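Local coordinates for protein peptide synthetase, module 7 (Actinoplanes teichomyceticus, PDB 4TX3) that probably serves as a condensation-like domain of a glycopeptide antibiotic synthetase, recruiting cytochrome P450 enzymes that crosslink the growing peptide, at residues Gly279-Ile284 and Pro309-Leu314; Val265-Ala270 and Glu322-Val327. All blocks are in the same frame, centred on the assembly; numbering follows the deposited sequence.

Interaction 1 (Gly279-Ile284 and Pro309-Leu314); sequences GTDLVI and PVRTDL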
ATOM      1  N   GLY B 279      -1.166 -37.397  16.658  1.00 35.45           N
ATOM      2  CA  GLY B 279       0.027 -37.581  17.476  1.00 34.22           C
ATOM      3  C   GLY B 279       0.549 -36.284  18.082  1.00 34.48           C
ATOM      4  O   GLY B 279      -0.077 -35.229  17.950  1.00 36.00           O
ATOM      5  N   THR B 280       1.694 -36.351  18.753  1.00 30.97           N
ATOM      6  CA  THR B 280       2.226 -35.185  19.453  1.00 33.33           C
ATOM      7  C   THR B 280       3.433 -34.585  18.752  1.00 34.42           C
ATOM      8  O   THR B 280       4.146 -33.779  19.340  1.00 36.72           O
ATOM      9  CB  THR B 280       2.623 -35.532  20.908  1.00 34.73           C
ATOM     10  OG1 THR B 280       3.562 -36.621  20.912  1.00 35.89           O
ATOM     11  CG2 THR B 280       1.404 -35.937  21.701  1.00 31.15           C
ATOM     12  N   ASP B 281       3.658 -34.983  17.502  1.00 33.71           N
ATOM     13  CA  ASP B 281       4.770 -34.476  16.703  1.00 34.61           C
ATOM     14  C   ASP B 281       4.220 -33.993  15.366  1.00 36.67           C
ATOM     15  O   ASP B 281       3.909 -34.789  14.477  1.00 35.40           O
ATOM     16  CB  ASP B 281       5.844 -35.561  16.503  1.00 37.95           C
ATOM     17  CG  ASP B 281       7.076 -35.054  15.722  1.00 50.11           C
ATOM     18  OD1 ASP B 281       7.318 -33.823  15.728  1.00 49.03           O
ATOM     19  OD2 ASP B 281       7.807 -35.883  15.109  1.00 47.18           O
ATOM     20  N   LEU B 282       4.085 -32.682  15.226  1.00 34.44           N
ATOM     21  CA  LEU B 282       3.316 -32.136  14.115  1.00 33.48           C
ATOM     22  C   LEU B 282       4.075 -31.054  13.386  1.00 33.08           C
ATOM     23  O   LEU B 282       4.836 -30.301  14.003  1.00 37.36           O
ATOM     24  CB  LEU B 282       1.987 -31.560  14.611  1.00 35.46           C
ATOM     25  CG  LEU B 282       0.933 -32.484  15.210  1.00 34.57           C
ATOM     26  CD1 LEU B 282      -0.307 -31.684  15.566  1.00 40.12           C
ATOM     27  CD2 LEU B 282       0.566 -33.545  14.211  1.00 40.56           C
ATOM     28  N   VAL B 283       3.873 -30.978  12.075  1.00 28.79           N
ATOM     29  CA  VAL B 283       4.386 -29.861  11.306  1.00 32.07           C
ATOM     30  C   VAL B 283       3.221 -29.129  10.651  1.00 28.65           C
ATOM     31  O   VAL B 283       2.474 -29.697   9.872  1.00 30.31           O
ATOM     32  CB  VAL B 283       5.407 -30.300  10.232  1.00 35.85           C
ATOM     33  CG1 VAL B 283       5.868 -29.093   9.430  1.00 34.01           C
ATOM     34  CG2 VAL B 283       6.602 -30.987  10.870  1.00 28.34           C
ATOM     35  N   ILE B 284       3.053 -27.866  11.012  1.00 30.97           N
ATOM     36  CA  ILE B 284       2.081 -27.006  10.363  1.00 28.97           C
ATOM     37  C   ILE B 284       2.801 -25.943   9.564  1.00 32.49           C
ATOM     38  O   ILE B 284       3.616 -25.194  10.109  1.00 33.11           O
ATOM     39  CB  ILE B 284       1.170 -26.333  11.363  1.00 32.43           C
ATOM     40  CG1 ILE B 284       0.378 -27.396  12.133  1.00 29.91           C
ATOM     41  CG2 ILE B 284       0.261 -25.344  10.643  1.00 29.85           C
ATOM     42  CD1 ILE B 284      -0.558 -26.840  13.163  1.00 33.38           C
ATOM     43  N   PRO B 309       7.652 -24.179   7.135  1.00 32.53           N
ATOM     44  CA  PRO B 309       7.169 -25.265   7.992  1.00 30.20           C
ATOM     45  C   PRO B 309       7.653 -25.109   9.415  1.00 27.91           C
ATOM     46  O   PRO B 309       8.831 -24.847   9.618  1.00 30.82           O
ATOM     47  CB  PRO B 309       7.786 -26.501   7.350  1.00 33.11           C
ATOM     48  CG  PRO B 309       9.097 -25.985   6.837  1.00 31.05           C
ATOM     49  CD  PRO B 309       8.841 -24.581   6.372  1.00 25.09           C
ATOM     50  N   VAL B 310       6.762 -25.260  10.385  1.00 29.39           N
ATOM     51  CA  VAL B 310       7.162 -25.193  11.781  1.00 30.70           C
ATOM     52  C   VAL B 310       6.735 -26.462  12.490  1.00 31.60           C
ATOM     53  O   VAL B 310       5.573 -26.876  12.434  1.00 30.93           O
ATOM     54  CB  VAL B 310       6.590 -23.947  12.484  1.00 34.78           C
ATOM     55  CG1 VAL B 310       6.855 -24.015  13.984  1.00 29.72           C
ATOM     56  CG2 VAL B 310       7.221 -22.683  11.882  1.00 30.15           C
ATOM     57  N   ARG B 311       7.709 -27.109  13.115  1.00 28.88           N
ATOM     58  CA  ARG B 311       7.464 -28.360  13.791  1.00 30.13           C
ATOM     59  C   ARG B 311       7.105 -28.064  15.231  1.00 33.13           C
ATOM     60  O   ARG B 311       7.760 -27.254  15.888  1.00 32.37           O
ATOM     61  CB  ARG B 311       8.690 -29.263  13.703  1.00 32.15           C
ATOM     62  CG  ARG B 311       8.509 -30.631  14.295  1.00 33.59           C
ATOM     63  CD  ARG B 311       9.838 -31.361  14.279  1.00 36.87           C
ATOM     64  NE  ARG B 311       9.697 -32.761  14.644  1.00 40.46           N
ATOM     65  CZ  ARG B 311      10.626 -33.680  14.417  1.00 41.08           C
ATOM     66  NH1 ARG B 311      11.762 -33.337  13.824  1.00 43.20           N
ATOM     67  NH2 ARG B 311      10.417 -34.942  14.769  1.00 38.35           N
ATOM     68  N   THR B 312       6.056 -28.704  15.729  1.00 31.44           N
ATOM     69  CA  THR B 312       5.640 -28.433  17.092  1.00 33.87           C
ATOM     70  C   THR B 312       5.538 -29.738  17.852  1.00 32.69           C
ATOM     71  O   THR B 312       5.058 -30.727  17.320  1.00 34.02           O
ATOM     72  CB  THR B 312       4.300 -27.658  17.118  1.00 36.86           C
ATOM     73  OG1 THR B 312       4.506 -26.362  16.534  1.00 37.08           O
ATOM     74  CG2 THR B 312       3.815 -27.466  18.538  1.00 36.77           C
ATOM     75  N   ASP B 313       6.034 -29.740  19.085  1.00 35.34           N
ATOM     76  CA  ASP B 313       5.973 -30.916  19.941  1.00 34.44           C
ATOM     77  C   ASP B 313       4.882 -30.763  20.995  1.00 31.32           C
ATOM     78  O   ASP B 313       4.963 -29.879  21.841  1.00 30.07           O
ATOM     79  CB  ASP B 313       7.331 -31.155  20.601  1.00 35.66           C
ATOM     80  CG  ASP B 313       7.300 -32.272  21.652  1.00 42.41           C
ATOM     81  OD1 ASP B 313       6.375 -33.114  21.652  1.00 41.44           O
ATOM     82  OD2 ASP B 313       8.234 -32.316  22.478  1.00 48.80           O
ATOM     83  N   LEU B 314       3.885 -31.647  20.957  1.00 33.37           N
ATOM     84  CA  LEU B 314       2.716 -31.531  21.836  1.00 35.65           C
ATOM     85  C   LEU B 314       2.625 -32.611  22.911  1.00 36.42           C
ATOM     86  O   LEU B 314       1.539 -32.892  23.416  1.00 36.83           O
ATOM     87  CB  LEU B 314       1.432 -31.548  21.008  1.00 29.95           C
ATOM     88  CG  LEU B 314       1.384 -30.382  20.024  1.00 38.79           C
ATOM     89  CD1 LEU B 314       1.504 -30.898  18.594  1.00 41.60           C
ATOM     90  CD2 LEU B 314       0.131 -29.559  20.213  1.00 30.90           C
TER
HETATM   91  O   HOH W   1       6.218 -35.918  20.068  1.00 42.72           O

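Interaction 2 (Val265-Ala270 and Glu322-Val327); sequences VQAALA and EVVARV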
ATOM      1  N   VAL B 265      -3.427 -19.101  16.875  1.00 33.48           N
ATOM      2  CA  VAL B 265      -4.277 -19.976  16.070  1.00 33.68           C
ATOM      3  C   VAL B 265      -3.481 -21.213  15.649  1.00 33.83           C
ATOM      4  O   VAL B 265      -4.009 -22.325  15.575  1.00 31.70           O
ATOM      5  CB  VAL B 265      -4.832 -19.230  14.819  1.00 32.36           C
ATOM      6  CG1 VAL B 265      -5.628 -20.165  13.938  1.00 26.73           C
ATOM      7  CG2 VAL B 265      -5.691 -18.031  15.249  1.00 28.42           C
ATOM      8  N   GLN B 266      -2.195 -21.025  15.386  1.00 32.76           N
ATOM      9  CA  GLN B 266      -1.359 -22.169  15.057  1.00 33.99           C
ATOM     10  C   GLN B 266      -1.295 -23.141  16.233  1.00 33.14           C
ATOM     11  O   GLN B 266      -1.335 -24.361  16.046  1.00 28.80           O
ATOM     12  CB  GLN B 266       0.034 -21.717  14.661  1.00 30.48           C
ATOM     13  CG  GLN B 266       0.922 -22.847  14.264  1.00 31.65           C
ATOM     14  CD  GLN B 266       2.247 -22.347  13.772  1.00 37.36           C
ATOM     15  OE1 GLN B 266       2.399 -21.152  13.510  1.00 36.01           O
ATOM     16  NE2 GLN B 266       3.233 -23.251  13.651  1.00 34.90           N
ATOM     17  N   ALA B 267      -1.217 -22.595  17.446  1.00 32.19           N
ATOM     18  CA  ALA B 267      -1.230 -23.429  18.648  1.00 29.46           C
ATOM     19  C   ALA B 267      -2.523 -24.230  18.718  1.00 33.50           C
ATOM     20  O   ALA B 267      -2.509 -25.460  18.799  1.00 32.33           O
ATOM     21  CB  ALA B 267      -1.069 -22.577  19.885  1.00 30.75           C
ATOM     22  N   ALA B 268      -3.641 -23.511  18.667  1.00 33.90           N
ATOM     23  CA  ALA B 268      -4.960 -24.110  18.778  1.00 32.87           C
ATOM     24  C   ALA B 268      -5.190 -25.229  17.751  1.00 31.60           C
ATOM     25  O   ALA B 268      -5.665 -26.314  18.099  1.00 30.25           O
ATOM     26  CB  ALA B 268      -6.026 -23.024  18.634  1.00 31.91           C
ATOM     27  N   LEU B 269      -4.844 -24.962  16.494  1.00 30.64           N
ATOM     28  CA  LEU B 269      -4.962 -25.962  15.430  1.00 30.87           C
ATOM     29  C   LEU B 269      -4.103 -27.204  15.715  1.00 33.27           C
ATOM     30  O   LEU B 269      -4.533 -28.341  15.458  1.00 30.30           O
ATOM     31  CB  LEU B 269      -4.568 -25.359  14.079  1.00 25.15           C
ATOM     32  CG  LEU B 269      -4.527 -26.326  12.888  1.00 29.87           C
ATOM     33  CD1 LEU B 269      -5.887 -26.907  12.575  1.00 27.50           C
ATOM     34  CD2 LEU B 269      -3.941 -25.646  11.661  1.00 32.23           C
ATOM     35  N   ALA B 270      -2.896 -26.988  16.244  1.00 29.82           N
ATOM     36  CA  ALA B 270      -2.016 -28.102  16.574  1.00 31.33           C
ATOM     37  C   ALA B 270      -2.658 -28.956  17.676  1.00 33.44           C
ATOM     38  O   ALA B 270      -2.576 -30.188  17.645  1.00 32.88           O
ATOM     39  CB  ALA B 270      -0.617 -27.602  17.003  1.00 28.11           C
ATOM     40  N   GLU B 322       1.099 -23.306  27.165  1.00 33.37           N
ATOM     41  CA  GLU B 322       2.341 -24.041  26.950  1.00 36.74           C
ATOM     42  C   GLU B 322       2.581 -24.307  25.459  1.00 34.31           C
ATOM     43  O   GLU B 322       3.733 -24.244  24.989  1.00 35.28           O
ATOM     44  CB  GLU B 322       2.344 -25.350  27.755  1.00 40.71           C
ATOM     45  CG  GLU B 322       2.652 -25.107  29.251  1.00 51.03           C
ATOM     46  CD  GLU B 322       2.301 -26.277  30.181  1.00 53.20           C
ATOM     47  OE1 GLU B 322       1.392 -27.077  29.852  1.00 45.52           O
ATOM     48  OE2 GLU B 322       2.942 -26.377  31.259  1.00 58.40           O
ATOM     49  N   VAL B 323       1.509 -24.573  24.709  1.00 31.93           N
ATOM     50  CA  VAL B 323       1.650 -24.832  23.279  1.00 32.12           C
ATOM     51  C   VAL B 323       2.076 -23.563  22.533  1.00 34.55           C
ATOM     52  O   VAL B 323       2.951 -23.610  21.660  1.00 31.93           O
ATOM     53  CB  VAL B 323       0.364 -25.370  22.663  1.00 31.62           C
ATOM     54  CG1 VAL B 323       0.551 -25.562  21.163  1.00 27.65           C
ATOM     55  CG2 VAL B 323      -0.039 -26.683  23.331  1.00 31.26           C
ATOM     56  N   VAL B 324       1.479 -22.437  22.918  1.00 33.62           N
ATOM     57  CA  VAL B 324       1.817 -21.131  22.367  1.00 32.34           C
ATOM     58  C   VAL B 324       3.297 -20.834  22.514  1.00 33.47           C
ATOM     59  O   VAL B 324       3.967 -20.462  21.552  1.00 35.25           O
ATOM     60  CB  VAL B 324       0.991 -20.001  23.045  1.00 35.66           C
ATOM     61  CG1 VAL B 324       1.577 -18.624  22.738  1.00 26.06           C
ATOM     62  CG2 VAL B 324      -0.482 -20.084  22.598  1.00 33.24           C
ATOM     63  N   ALA B 325       3.806 -21.017  23.722  1.00 31.70           N
ATOM     64  CA  ALA B 325       5.204 -20.746  24.003  1.00 32.20           C
ATOM     65  C   ALA B 325       6.138 -21.664  23.195  1.00 32.98           C
ATOM     66  O   ALA B 325       7.199 -21.214  22.740  1.00 36.13           O
ATOM     67  CB  ALA B 325       5.472 -20.883  25.501  1.00 29.27           C
ATOM     68  N   ARG B 326       5.751 -22.929  22.996  1.00 30.81           N
ATOM     69  CA  ARG B 326       6.542 -23.834  22.139  1.00 33.06           C
ATOM     70  C   ARG B 326       6.513 -23.406  20.668  1.00 34.77           C
ATOM     71  O   ARG B 326       7.531 -23.474  19.972  1.00 33.85           O
ATOM     72  CB  ARG B 326       6.050 -25.279  22.248  1.00 31.26           C
ATOM     73  CG  ARG B 326       6.386 -25.954  23.541  1.00 27.06           C
ATOM     74  CD  ARG B 326       5.825 -27.362  23.612  1.00 28.10           C
ATOM     75  NE  ARG B 326       5.664 -27.777  25.006  1.00 31.96           N
ATOM     76  CZ  ARG B 326       5.121 -28.927  25.397  1.00 32.04           C
ATOM     77  NH1 ARG B 326       4.677 -29.815  24.508  1.00 28.30           N
ATOM     78  NH2 ARG B 326       5.028 -29.190  26.691  1.00 30.60           N
ATOM     79  N   VAL B 327       5.335 -22.989  20.202  1.00 32.27           N
ATOM     80  CA  VAL B 327       5.172 -22.486  18.843  1.00 34.43           C
ATOM     81  C   VAL B 327       6.034 -21.247  18.657  1.00 36.01           C
ATOM     82  O   VAL B 327       6.804 -21.142  17.704  1.00 33.79           O
ATOM     83  CB  VAL B 327       3.685 -22.149  18.531  1.00 35.05           C
ATOM     84  CG1 VAL B 327       3.557 -21.198  17.326  1.00 25.62           C
ATOM     85  CG2 VAL B 327       2.878 -23.425  18.332  1.00 27.84           C
TER

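Interaction 1 (Gly279-Ile284 and Pro309-Leu314)
Arg311 reaches diagonally across an antiparallel strand pair to grip Asp281. Its CB lies 3.9 Å from Val283 CG2, the non-hydrogen-bonded neighbour opposite. Arg311 CG, anti to the backbone N (chi1 -176°), lies 3.7 Å from Leu282 O and starts an extended chain along the sheet face. Arg311 CD then comes 3.8 Å from Asp281 OD1. At the head, Arg311 NE gives a straight bond of 2.8 Å to the syn lone pair of Asp281 OD1, almost within the guanidinium plane. Arg311 NH2 meets Asp281 OD2 at 2.8 Å, more tilted and more bent. Carboxylate and guanidinium are thus nearly coplanar, 20° apart, in a side-on bidentate salt bridge. NH1 turns to the carbonyl oxygens of His211 and Ala213, which should further fix the rotation of the group. A leucine in its place would probably leave the Asp281 carboxylate without its counter-charge and free to turn. Between the strands, the backbones of Leu282 and Thr312 exchange two hydrogen bonds, as do those of Ile284 and Val310, while Leu314 N bonds Thr280 O at 2.7 Å. On the other face, Leu282 CD1 packs 3.6 Å from Leu314 CD1. That face lies against two helices: Leu282 and Leu314 touch Thr274 of helix 261-278, and Val310, Thr312 and Leu314 rest on Val331, Val327 and Val323 of helix 320-334.

Interaction 2 (Val265-Ala270 and Glu322-Val327)
Ala267 points its methyl toward helix segment 322-327 and meets three valines there, in a helix-helix packing within a condensation domain, whose fold is akin to that of chloramphenicol acetyltransferase. The two helical segments cross steeply, at 117° between their N-to-C directions, and their axes approach to 8.7 Å. The small alanine allows this closeness: Ala267 CA lies only 5.3 Å from Val324 CA. The valines reach it from different sides. Val323 points toward helix 265-270 and sets Val323 CG1, the branch anti to its backbone N (chi1 178°), 3.6 Å from Ala267 CB. Val324 points along the interface, and its other branch, Val324 CG2, closes to 3.7 Å on Ala267 CB. Val327, one turn after Val323, also faces the partner helix; Val327 CG2 lies over the base of the alanine, 4.1 Å from Ala267 CA. Its two branches divide the work, since CG1 turns instead to the side chain of Gln266. That glutamine has its CG anti to the backbone N and an extended chain, which brings the amide alongside Val327, the two side chains meeting at a slant. The joint is held by apolar van der Waals packing, and both backbones spend their hydrogen bonds inside their own helices, as in Val327 N to Val323 O. Further residues of helix 261-278 extend the seam: Met271 touches Val323, Leu264 touches Val324 and Gln263 touches Val327. Helix 265-270 also packs on strand 363-369, where Val265 meets Leu365 and Val367. At the Gln266 end of the seam, the amide carbon Gln266 CD stands 4.0 Å from Val327 CG1.

Both contacts are largely buried, and they join different but consecutive elements: helix 261-278 is followed by strand 281-288, and strand 306-313 by helix 320-334, so the two-stranded sheet and the crossed helices form one compact unit. Interaction 2 is mainly apolar, alanine against valines, with the Gln266 side chain at its edge. Interaction 1 is mixed, with backbone bonds, a leucine face turned to the helices and a charged pair on the opposite face; only Asp313 among its touching residues is exposed. The two meet directly: Arg326 NH1 probably hydrogen-bonds Asp313 O at 2.7 Å, Leu282 CD1 packs on Ala270 O, and Gln266 NE2 lies beside Val310 CB.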